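Local coordinates for protein nadb-ler3 (Gallus gallus, PDB 3WXB) that reduces carbonyl compounds with NAD(P)H, as a nucleotide-binding member of the short-chain dehydrogenase/reductase family, at residues A[69-74]-A[81-86]; A[92-97]-A[144-149]; A[188-193]-A[197-202]. All coordinates share one frame; numbering follows the deposited sequence.

The three contacts follow one another along the chain, and all lie within the NADPH-binding Rossmann fold. Interactions 1 and 2 abut, with centres 18 Å apart: Leu86, at the end of segment 81-86 and part of the NADPH pocket, places its CD2 3.7 Å from Leu147 CD2, while Val84 CG1 lies 3.8 Å from Ala97 CB. Interaction 3 stands apart, its centre 26 Å from that of interaction 2 and 30 Å from that of interaction 1, and their nearest atoms are about 7 and 14 Å away. It alone supplies Tyr198 and Lys202, which bond the nicotinamide ribose. Interactions 2 and 3 both reach the second subunit of the dimer.

Interaction 1 (A[69-74]-A[81-86]); sequences QELQKL and LVIVPL
The side-chain amide of Gln72 is tethered through NE2, which hydrogen-bonds to the backbone O of Pro63, and in that position it lies against the end of Ile83, with OE1 3.4 Å from Ile83 CD1. The torsions account for this reach. Although CB of Gln72 leaves the helix pointing away from the strand, CG lies beside the backbone N (chi1 -73°) and the chain bends again at chi2 (-63°), which swings the amide back. The CD1 methyl of Ile83 also meets Leu71, 3.6 Å from its backbone O and 4.0 Å from its side-chain CB. Leu71 and Ile83 thus lie alongside each other, running in opposite directions, and Leu71 CD1 passes Ile83 CG1 at 4.2 Å.

Helix 69-77 is the connection of the beta-alpha-beta unit between strands 55-60 and 81-85, and the latter is the outermost strand at its end of the parallel Rossmann sheet within this chain. The local axes of the helix and strand approach to 9.2 Å and run at 147° to each other, nearer antiparallel than parallel, as expected when a helix returns the chain to the start of a parallel strand.

Further toward the start of the strand, Leu81 applies one methyl to two leucines: its CD2 is 3.7 Å from Leu74 CB and 4.2 Å from Leu71 CD2. Helix 37-47 flanks this end, with Val43 packed on Leu81 and Gln44 on Leu74. Val82 and Val84, whose side chains lie on the other face of the strand, pack on helix 91-105. The side chain of Leu71 also comes within about 4 Å of that of Asn35, an NADPH-binding residue.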
loop_
_atom_site.group_PDB
_atom_site.type_symbol
_atom_site.label_atom_id
_atom_site.label_comp_id
_atom_site.label_asym_id
_atom_site.label_seq_id
_atom_site.Cartn_x
_atom_site.Cartn_y
_atom_site.Cartn_z
ATOM N N GLN A 69 29.426 4.290 12.126
ATOM C CA GLN A 69 30.727 3.907 12.628
ATOM C C GLN A 69 31.104 2.522 12.152
ATOM O O GLN A 69 32.206 2.316 11.613
ATOM C CB GLN A 69 30.659 3.878 14.140
ATOM C CG GLN A 69 31.883 4.357 14.822
ATOM C CD GLN A 69 31.539 4.885 16.188
ATOM O OE1 GLN A 69 31.151 6.045 16.327
ATOM N NE2 GLN A 69 31.654 4.031 17.205
ATOM N N GLU A 70 30.222 1.555 12.391
ATOM C CA GLU A 70 30.629 0.198 12.078
ATOM C C GLU A 70 30.794 -0.001 10.566
ATOM O O GLU A 70 31.677 -0.750 10.122
ATOM C CB GLU A 70 29.746 -0.842 12.746
ATOM C CG GLU A 70 30.564 -1.991 13.304
ATOM C CD GLU A 70 30.006 -3.325 12.832
ATOM O OE1 GLU A 70 28.851 -3.655 13.221
ATOM O OE2 GLU A 70 30.712 -4.036 12.054
ATOM N N LEU A 71 30.019 0.747 9.774
ATOM C CA LEU A 71 30.178 0.748 8.303
ATOM C C LEU A 71 31.508 1.287 7.851
ATOM O O LEU A 71 32.096 0.771 6.904
ATOM C CB LEU A 71 29.127 1.608 7.604
ATOM C CG LEU A 71 28.006 1.051 6.730
ATOM C CD1 LEU A 71 27.309 2.189 5.891
ATOM C CD2 LEU A 71 28.398 -0.201 5.811
ATOM N N GLN A 72 31.918 2.403 8.450
ATOM C CA GLN A 72 33.199 3.020 8.138
ATOM C C GLN A 72 34.341 2.054 8.477
ATOM O O GLN A 72 35.341 2.011 7.785
ATOM C CB GLN A 72 33.341 4.331 8.929
ATOM C CG GLN A 72 32.460 5.468 8.405
ATOM C CD GLN A 72 32.804 5.903 6.985
ATOM O OE1 GLN A 72 33.725 5.384 6.368
ATOM N NE2 GLN A 72 32.041 6.841 6.455
ATOM N N LYS A 73 34.165 1.287 9.544
ATOM C CA LYS A 73 35.141 0.281 9.951
ATOM C C LYS A 73 35.277 -0.688 8.805
ATOM O O LYS A 73 36.342 -0.797 8.201
ATOM C CB LYS A 73 34.622 -0.471 11.157
ATOM C CG LYS A 73 35.613 -0.740 12.237
ATOM C CD LYS A 73 34.904 -0.650 13.605
ATOM C CE LYS A 73 34.836 0.796 14.100
ATOM N NZ LYS A 73 33.859 1.013 15.217
ATOM N N LEU A 74 34.157 -1.330 8.452
ATOM C CA LEU A 74 34.116 -2.257 7.331
ATOM C C LEU A 74 34.790 -1.715 6.085
ATOM O O LEU A 74 35.555 -2.440 5.416
ATOM C CB LEU A 74 32.667 -2.641 6.983
ATOM C CG LEU A 74 31.977 -3.803 7.696
ATOM C CD1 LEU A 74 30.566 -3.944 7.093
ATOM C CD2 LEU A 74 32.785 -5.153 7.598
ATOM N N LEU A 81 33.808 -1.971 -0.888
ATOM C CA LEU A 81 32.747 -1.227 -0.179
ATOM C C LEU A 81 32.786 0.281 -0.388
ATOM O O LEU A 81 33.751 0.940 0.047
ATOM C CB LEU A 81 32.812 -1.517 1.330
ATOM C CG LEU A 81 31.739 -0.858 2.244
ATOM C CD1 LEU A 81 30.302 -1.104 1.684
ATOM C CD2 LEU A 81 31.838 -1.425 3.640
ATOM N N VAL A 82 31.746 0.829 -1.034
ATOM C CA VAL A 82 31.582 2.248 -1.287
ATOM C C VAL A 82 30.413 2.790 -0.435
ATOM O O VAL A 82 29.266 2.371 -0.644
ATOM C CB VAL A 82 31.275 2.527 -2.755
ATOM C CG1 VAL A 82 31.113 4.020 -3.022
ATOM C CG2 VAL A 82 32.367 1.931 -3.694
ATOM N N ILE A 83 30.698 3.740 0.477
ATOM C CA ILE A 83 29.666 4.367 1.318
ATOM C C ILE A 83 29.064 5.581 0.619
ATOM O O ILE A 83 29.794 6.503 0.212
ATOM C CB ILE A 83 30.187 4.688 2.733
ATOM C CG1 ILE A 83 30.495 3.394 3.463
ATOM C CG2 ILE A 83 29.116 5.469 3.545
ATOM C CD1 ILE A 83 31.258 3.545 4.829
ATOM N N VAL A 84 27.733 5.552 0.429
ATOM C CA VAL A 84 26.975 6.581 -0.287
ATOM C C VAL A 84 25.973 7.343 0.653
ATOM O O VAL A 84 25.054 6.712 1.265
ATOM C CB VAL A 84 26.222 5.980 -1.539
ATOM C CG1 VAL A 84 25.584 7.098 -2.398
ATOM C CG2 VAL A 84 27.178 5.122 -2.429
ATOM N N PRO A 85 26.172 8.694 0.830
ATOM C CA PRO A 85 25.152 9.439 1.610
ATOM C C PRO A 85 23.821 9.484 0.898
ATOM O O PRO A 85 23.756 9.759 -0.309
ATOM C CB PRO A 85 25.736 10.902 1.765
ATOM C CG PRO A 85 26.831 11.010 0.680
ATOM C CD PRO A 85 27.269 9.562 0.321
ATOM N N LEU A 86 22.756 9.218 1.647
ATOM C CA LEU A 86 21.421 9.195 1.027
ATOM C C LEU A 86 20.323 9.392 2.076
ATOM O O LEU A 86 20.275 8.678 3.067
ATOM C CB LEU A 86 21.182 7.842 0.282
ATOM C CG LEU A 86 19.790 7.573 -0.360
ATOM C CD1 LEU A 86 19.394 8.601 -1.378
ATOM C CD2 LEU A 86 19.693 6.112 -1.006
#

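Interaction 2 (A[92-97]-A[144-149]); sequences ASIKAA and PLLLSQ
The torsions of Ile94 aim its two branches at Leu146 and Leu147. CG1 stands beside the backbone N (chi1 -67°) and CD1 continues outward in an extended arm (chi2 174°), while CG2 is left beside the carbonyl carbon. Leu147 starts out across the line between the helices rather than along it, but with its CG also beside the backbone N (chi1 -77°) it turns CD2 back toward Ile94.

The arm ends against Leu146, where Ile94 CD1 is 3.6 Å from Leu146 CB and 4.0 Å from Leu146 CD2. The other branch meets the next leucine: Ile94 CG2 lies 4.0 Å from Leu147 CD2, and Ile94 CG1 is almost as near to that methyl, at 4.1 Å. Both leucines cross the isoleucine at about a right angle. The CA atoms of Ile94 and Leu147 are 6.4 Å apart, the closest such pair across the two segments.

The contact joins helix 91-105 to helix 130-160 on one side of the Rossmann sheet. Leu147 also packs on Thr32 and Asn115, and its side chain is about 4 Å from that of Val88, which binds NADPH. On the dimer side, Leu146 packs on Leu130 of the second subunit, and Gln149 NE2 hydrogen-bonds to the backbone O atoms of Ile125 and Glu128 of that subunit.

All three touching residues are buried, 159 Å² of surface is buried between the segments, both sides summed, and no hydrogen bond crosses between them. The contact therefore probably rests on dispersion and the hydrophobic effect, with no directional bond between the segments.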
loop_
_atom_site.group_PDB
_atom_site.type_symbol
_atom_site.label_atom_id
_atom_site.label_comp_id
_atom_site.label_asym_id
_atom_site.label_seq_id
_atom_site.Cartn_x
_atom_site.Cartn_y
_atom_site.Cartn_z
ATOM N N ALA A 92 16.140 14.977 -4.275
ATOM C CA ALA A 92 17.443 15.554 -4.640
ATOM C C ALA A 92 18.592 14.697 -4.165
ATOM O O ALA A 92 19.604 14.570 -4.869
ATOM C CB ALA A 92 17.582 17.094 -4.099
ATOM N N SER A 93 18.450 14.095 -2.992
ATOM C CA SER A 93 19.465 13.206 -2.434
ATOM C C SER A 93 19.492 11.852 -3.197
ATOM O O SER A 93 20.578 11.256 -3.416
ATOM C CB SER A 93 19.170 12.960 -0.980
ATOM O OG SER A 93 20.140 12.118 -0.403
ATOM N N ILE A 94 18.330 11.369 -3.585
ATOM C CA ILE A 94 18.204 10.230 -4.483
ATOM C C ILE A 94 18.900 10.531 -5.800
ATOM O O ILE A 94 19.682 9.766 -6.291
ATOM C CB ILE A 94 16.733 9.903 -4.786
ATOM C CG1 ILE A 94 16.039 9.400 -3.520
ATOM C CG2 ILE A 94 16.618 8.919 -5.881
ATOM C CD1 ILE A 94 14.586 9.173 -3.646
ATOM N N LYS A 95 18.613 11.679 -6.351
ATOM C CA LYS A 95 19.254 12.087 -7.572
ATOM C C LYS A 95 20.764 12.067 -7.450
ATOM O O LYS A 95 21.432 11.520 -8.281
ATOM C CB LYS A 95 18.781 13.474 -7.997
ATOM C CG LYS A 95 19.113 13.816 -9.440
ATOM C CD LYS A 95 18.522 15.109 -9.896
ATOM C CE LYS A 95 19.285 15.667 -11.076
ATOM N NZ LYS A 95 18.432 15.802 -12.278
ATOM N N ALA A 96 21.280 12.696 -6.422
ATOM C CA ALA A 96 22.725 12.847 -6.266
ATOM C C ALA A 96 23.390 11.481 -6.029
ATOM O O ALA A 96 24.488 11.221 -6.526
ATOM C CB ALA A 96 23.032 13.830 -5.146
ATOM N N ALA A 97 22.727 10.598 -5.286
ATOM C CA ALA A 97 23.245 9.257 -5.036
ATOM C C ALA A 97 23.361 8.452 -6.339
ATOM O O ALA A 97 24.402 7.837 -6.596
ATOM C CB ALA A 97 22.377 8.494 -3.981
ATOM N N PRO A 144 11.240 3.576 -2.384
ATOM C CA PRO A 144 11.679 2.434 -3.264
ATOM C C PRO A 144 11.305 2.661 -4.677
ATOM O O PRO A 144 12.106 2.328 -5.543
ATOM C CB PRO A 144 10.927 1.219 -2.663
ATOM C CG PRO A 144 11.019 1.562 -1.184
ATOM C CD PRO A 144 10.610 3.050 -1.167
ATOM N N LEU A 145 10.135 3.267 -4.942
ATOM C CA LEU A 145 9.789 3.608 -6.305
ATOM C C LEU A 145 10.816 4.562 -6.979
ATOM O O LEU A 145 11.280 4.343 -8.119
ATOM C CB LEU A 145 8.374 4.202 -6.370
ATOM C CG LEU A 145 8.073 4.904 -7.657
ATOM C CD1 LEU A 145 7.730 3.875 -8.774
ATOM C CD2 LEU A 145 6.937 5.918 -7.475
ATOM N N LEU A 146 11.106 5.667 -6.290
ATOM C CA LEU A 146 11.964 6.734 -6.813
ATOM C C LEU A 146 13.393 6.264 -7.012
ATOM O O LEU A 146 14.037 6.607 -8.020
ATOM C CB LEU A 146 11.984 7.904 -5.809
ATOM C CG LEU A 146 10.957 9.032 -5.940
ATOM C CD1 LEU A 146 9.720 8.749 -6.671
ATOM C CD2 LEU A 146 10.694 9.731 -4.601
ATOM N N LEU A 147 13.857 5.472 -6.073
ATOM C CA LEU A 147 15.199 4.872 -6.159
ATOM C C LEU A 147 15.288 3.913 -7.378
ATOM O O LEU A 147 16.257 3.952 -8.144
ATOM C CB LEU A 147 15.540 4.174 -4.869
ATOM C CG LEU A 147 15.949 5.146 -3.749
ATOM C CD1 LEU A 147 15.756 4.515 -2.362
ATOM C CD2 LEU A 147 17.467 5.583 -3.907
ATOM N N SER A 148 14.265 3.077 -7.542
ATOM C CA SER A 148 14.159 2.211 -8.710
ATOM C C SER A 148 14.184 3.027 -10.013
ATOM O O SER A 148 14.937 2.683 -10.959
ATOM C CB SER A 148 12.915 1.295 -8.594
ATOM O OG SER A 148 13.098 0.468 -7.459
ATOM N N GLN A 149 13.409 4.116 -10.068
ATOM C CA GLN A 149 13.418 4.968 -11.267
ATOM C C GLN A 149 14.836 5.522 -11.503
ATOM O O GLN A 149 15.318 5.535 -12.633
ATOM C CB GLN A 149 12.470 6.155 -11.151
ATOM C CG GLN A 149 11.010 5.870 -11.390
ATOM C CD GLN A 149 10.130 7.061 -10.941
ATOM O OE1 GLN A 149 10.576 7.913 -10.194
ATOM N NE2 GLN A 149 8.876 7.075 -11.377
#

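Interaction 3 (A[188-193]-A[197-202]). With NDP (NADPH dihydro-nicotinamide-adenine-dinucleotide phosphate), chain C; EDO (1,2-ethanediol), chain D.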
loop_
_atom_site.group_PDB
_atom_site.type_symbol
_atom_site.label_atom_id
_atom_site.label_comp_id
_atom_site.label_asym_id
_atom_site.label_seq_id
_atom_site.Cartn_x
_atom_site.Cartn_y
_atom_site.Cartn_z
ATOM N N TYR A 188 0.419 -10.109 10.074
ATOM C CA TYR A 188 1.328 -10.726 11.032
ATOM C C TYR A 188 1.564 -9.767 12.216
ATOM O O TYR A 188 1.693 -8.537 11.998
ATOM C CB TYR A 188 2.668 -10.984 10.308
ATOM C CG TYR A 188 3.765 -11.680 11.077
ATOM C CD1 TYR A 188 3.514 -12.873 11.782
ATOM C CD2 TYR A 188 5.096 -11.194 11.023
ATOM C CE1 TYR A 188 4.541 -13.546 12.461
ATOM C CE2 TYR A 188 6.150 -11.865 11.678
ATOM C CZ TYR A 188 5.863 -13.043 12.407
ATOM O OH TYR A 188 6.883 -13.710 13.084
ATOM N N LEU A 189 1.632 -10.322 13.419
ATOM C CA LEU A 189 2.010 -9.568 14.656
ATOM C C LEU A 189 0.996 -8.527 15.106
ATOM O O LEU A 189 1.332 -7.570 15.830
ATOM C CB LEU A 189 3.419 -8.959 14.539
ATOM C CG LEU A 189 4.561 -10.037 14.551
ATOM C CD1 LEU A 189 5.987 -9.433 14.223
ATOM C CD2 LEU A 189 4.593 -10.808 15.901
ATOM N N TRP A 190 -0.260 -8.726 14.694
ATOM C CA TRP A 190 -1.367 -7.785 15.018
ATOM C C TRP A 190 -1.508 -7.506 16.532
ATOM O O TRP A 190 -1.720 -6.388 16.935
ATOM C CB TRP A 190 -2.716 -8.307 14.462
ATOM C CG TRP A 190 -3.871 -7.363 14.827
ATOM C CD1 TRP A 190 -4.792 -7.546 15.819
ATOM C CD2 TRP A 190 -4.109 -6.030 14.296
ATOM N NE1 TRP A 190 -5.651 -6.457 15.868
ATOM C CE2 TRP A 190 -5.258 -5.523 14.942
ATOM C CE3 TRP A 190 -3.528 -5.275 13.265
ATOM C CZ2 TRP A 190 -5.799 -4.274 14.635
ATOM C CZ3 TRP A 190 -4.065 -4.028 12.954
ATOM C CH2 TRP A 190 -5.184 -3.538 13.643
ATOM N N GLN A 191 -1.390 -8.558 17.343
ATOM C CA GLN A 191 -1.461 -8.498 18.794
ATOM C C GLN A 191 -0.284 -7.733 19.400
ATOM O O GLN A 191 -0.457 -7.001 20.402
ATOM C CB GLN A 191 -1.598 -9.936 19.379
ATOM C CG GLN A 191 -0.670 -11.043 18.722
ATOM C CD GLN A 191 -1.053 -11.469 17.253
ATOM O OE1 GLN A 191 -2.187 -11.856 16.967
ATOM N NE2 GLN A 191 -0.089 -11.399 16.350
ATOM N N TYR A 192 0.890 -7.824 18.754
ATOM C CA TYR A 192 2.066 -7.052 19.140
ATOM C C TYR A 192 1.949 -5.544 18.797
ATOM O O TYR A 192 2.366 -4.703 19.560
ATOM C CB TYR A 192 3.291 -7.669 18.466
ATOM C CG TYR A 192 4.595 -6.979 18.728
ATOM C CD1 TYR A 192 5.262 -7.130 19.948
ATOM C CD2 TYR A 192 5.232 -6.253 17.722
ATOM C CE1 TYR A 192 6.508 -6.484 20.176
ATOM C CE2 TYR A 192 6.448 -5.600 17.964
ATOM C CZ TYR A 192 7.072 -5.729 19.195
ATOM O OH TYR A 192 8.270 -5.073 19.381
ATOM N N GLY A 193 1.386 -5.200 17.657
ATOM C CA GLY A 193 1.298 -3.815 17.272
ATOM C C GLY A 193 0.441 -3.628 16.048
ATOM O O GLY A 193 0.622 -4.355 15.035
ATOM N N SER A 197 0.042 2.677 9.709
ATOM C CA SER A 197 0.902 3.375 8.744
ATOM C C SER A 197 1.970 2.429 8.134
ATOM O O SER A 197 2.213 2.487 6.928
ATOM C CB SER A 197 1.606 4.610 9.351
ATOM O OG SER A 197 2.404 4.278 10.468
ATOM N N TYR A 198 2.575 1.608 8.985
ATOM C CA TYR A 198 3.566 0.602 8.506
ATOM C C TYR A 198 2.913 -0.486 7.605
ATOM O O TYR A 198 3.395 -0.716 6.505
ATOM C CB TYR A 198 4.204 -0.056 9.670
ATOM C CG TYR A 198 5.297 -1.072 9.315
ATOM C CD1 TYR A 198 6.573 -0.640 8.953
ATOM C CD2 TYR A 198 5.057 -2.444 9.398
ATOM C CE1 TYR A 198 7.646 -1.566 8.672
ATOM C CE2 TYR A 198 6.129 -3.383 9.132
ATOM C CZ TYR A 198 7.381 -2.918 8.776
ATOM O OH TYR A 198 8.409 -3.767 8.512
ATOM N N ARG A 199 1.790 -1.068 8.051
ATOM C CA ARG A 199 1.095 -2.160 7.344
ATOM C C ARG A 199 0.603 -1.687 5.985
ATOM O O ARG A 199 0.741 -2.364 4.945
ATOM C CB ARG A 199 -0.076 -2.750 8.210
ATOM C CG ARG A 199 0.361 -3.282 9.558
ATOM C CD ARG A 199 -0.811 -3.933 10.262
ATOM N NE ARG A 199 -0.329 -4.471 11.517
ATOM C CZ ARG A 199 0.188 -5.695 11.663
ATOM N NH1 ARG A 199 0.245 -6.567 10.608
ATOM N NH2 ARG A 199 0.629 -6.068 12.851
ATOM N N CYS A 200 -0.019 -0.511 5.967
ATOM C CA CYS A 200 -0.523 0.036 4.682
ATOM C C CYS A 200 0.655 0.294 3.741
ATOM O O CYS A 200 0.548 -0.020 2.484
ATOM C CB CYS A 200 -1.320 1.367 4.906
ATOM S SG CYS A 200 -2.884 1.063 5.714
ATOM N N SER A 201 1.766 0.843 4.251
ATOM C CA SER A 201 2.933 1.083 3.386
ATOM C C SER A 201 3.547 -0.235 2.838
ATOM O O SER A 201 4.041 -0.245 1.739
ATOM C CB SER A 201 4.053 1.859 4.085
ATOM O OG SER A 201 4.786 1.109 5.046
ATOM N N LYS A 202 3.536 -1.296 3.640
ATOM C CA LYS A 202 4.118 -2.593 3.147
ATOM C C LYS A 202 3.228 -3.308 2.150
ATOM O O LYS A 202 3.732 -3.905 1.204
ATOM C CB LYS A 202 4.527 -3.476 4.311
ATOM C CG LYS A 202 5.652 -2.846 5.183
ATOM C CD LYS A 202 6.964 -2.679 4.347
ATOM C CE LYS A 202 8.248 -2.481 5.295
ATOM N NZ LYS A 202 9.554 -2.293 4.478
HETATM P PA NDP C . 16.192 -0.672 11.575
HETATM O O1A NDP C . 15.227 0.271 12.215
HETATM O O2A NDP C . 17.032 -1.407 12.433
HETATM O O5B NDP C . 17.068 0.022 10.582
HETATM C C5B NDP C . 16.468 1.030 9.720
HETATM C C4B NDP C . 17.479 1.393 8.689
HETATM O O4B NDP C . 16.842 2.223 7.570
HETATM C C3B NDP C . 18.608 2.297 9.241
HETATM O O3B NDP C . 19.768 2.070 8.336
HETATM C C2B NDP C . 18.045 3.703 8.970
HETATM O O2B NDP C . 19.047 4.742 8.941
HETATM C C1B NDP C . 17.451 3.519 7.545
HETATM N N9A NDP C . 16.395 4.632 7.266
HETATM C C8A NDP C . 15.210 4.893 7.870
HETATM N N7A NDP C . 14.673 5.986 7.292
HETATM C C5A NDP C . 15.559 6.484 6.445
HETATM C C6A NDP C . 15.527 7.552 5.630
HETATM N N6A NDP C . 14.452 8.361 5.657
HETATM N N1A NDP C . 16.551 7.796 4.795
HETATM C C2A NDP C . 17.617 6.934 4.735
HETATM N N3A NDP C . 17.646 5.848 5.600
HETATM C C4A NDP C . 16.604 5.628 6.395
HETATM O O3 NDP C . 15.208 -1.619 10.662
HETATM P PN NDP C . 15.554 -3.137 10.232
HETATM O O1N NDP C . 14.916 -4.022 11.198
HETATM O O2N NDP C . 16.979 -3.280 9.878
HETATM O O5D NDP C . 14.620 -3.147 8.894
HETATM C C5D NDP C . 15.114 -3.038 7.544
HETATM C C4D NDP C . 13.962 -3.394 6.591
HETATM O O4D NDP C . 13.448 -4.671 6.939
HETATM C C3D NDP C . 12.793 -2.395 6.832
HETATM O O3D NDP C . 12.284 -2.102 5.535
HETATM C C2D NDP C . 11.803 -3.135 7.635
HETATM O O2D NDP C . 10.475 -2.666 7.411
HETATM C C1D NDP C . 11.992 -4.549 7.138
HETATM N N1N NDP C . 11.493 -5.541 8.124
HETATM C C2N NDP C . 12.053 -5.694 9.402
HETATM C C3N NDP C . 11.543 -6.649 10.287
HETATM C C7N NDP C . 12.106 -6.881 11.555
HETATM O O7N NDP C . 11.588 -7.716 12.301
HETATM N N7N NDP C . 13.286 -6.251 11.849
HETATM C C4N NDP C . 10.425 -7.426 9.917
HETATM C C5N NDP C . 9.829 -7.294 8.657
HETATM C C6N NDP C . 10.328 -6.339 7.755
HETATM P P2B NDP C . 19.392 5.601 10.311
HETATM O O1X NDP C . 19.895 6.797 9.620
HETATM O O2X NDP C . 20.320 4.695 11.004
HETATM O O3X NDP C . 18.072 5.798 10.968
HETATM C C1 EDO D . 8.155 -5.560 12.134
HETATM O O1 EDO D . 7.310 -5.194 13.269
HETATM C C2 EDO D . 7.458 -6.691 11.365
HETATM O O2 EDO D . 7.422 -6.112 10.030
#
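Arg199 grips Tyr188 O end-on with NH1 and NH2, each 2.8 Å from that oxygen. Both bonds are bent, to about 142° at hydrogen, and both nitrogens come from the same face of the Tyr188 carbonyl. The second proton of NH2 goes to Gly193 O at 2.8 Å in a nearly straight bond (175°). These oxygens lie in the guanidinium plane, while the indole of Trp190 presents its edge to one guanidinium face, CE3 3.7 Å from Arg199 NE. Ring and guanidinium planes are 58° apart, so this is no stack. The extended Arg199 chain carries the group across to the loop, where NE bonds to Gln194 O. Met207 and Met214 of the second subunit pack on Arg199 and Trp190 respectively.

The residue before Arg199 and the one three places after it turn to the cofactor. Tyr198 OH hydrogen-bonds at 2.6 Å to O2D of the nicotinamide ribose and at 3.0 Å to O2 of a bound ethanediol; Lys202 NZ donates to O3D at 2.9 Å and also bonds to Ile177 O. This Tyr-X-X-X-Lys spacing is the signature of short-chain dehydrogenases, consistent with an active-site pair.

Helix 196-216 packs beside helix 130-160, where Ser201 O bonds to Thr141 OG1, and the tethered loop follows strand 173-177.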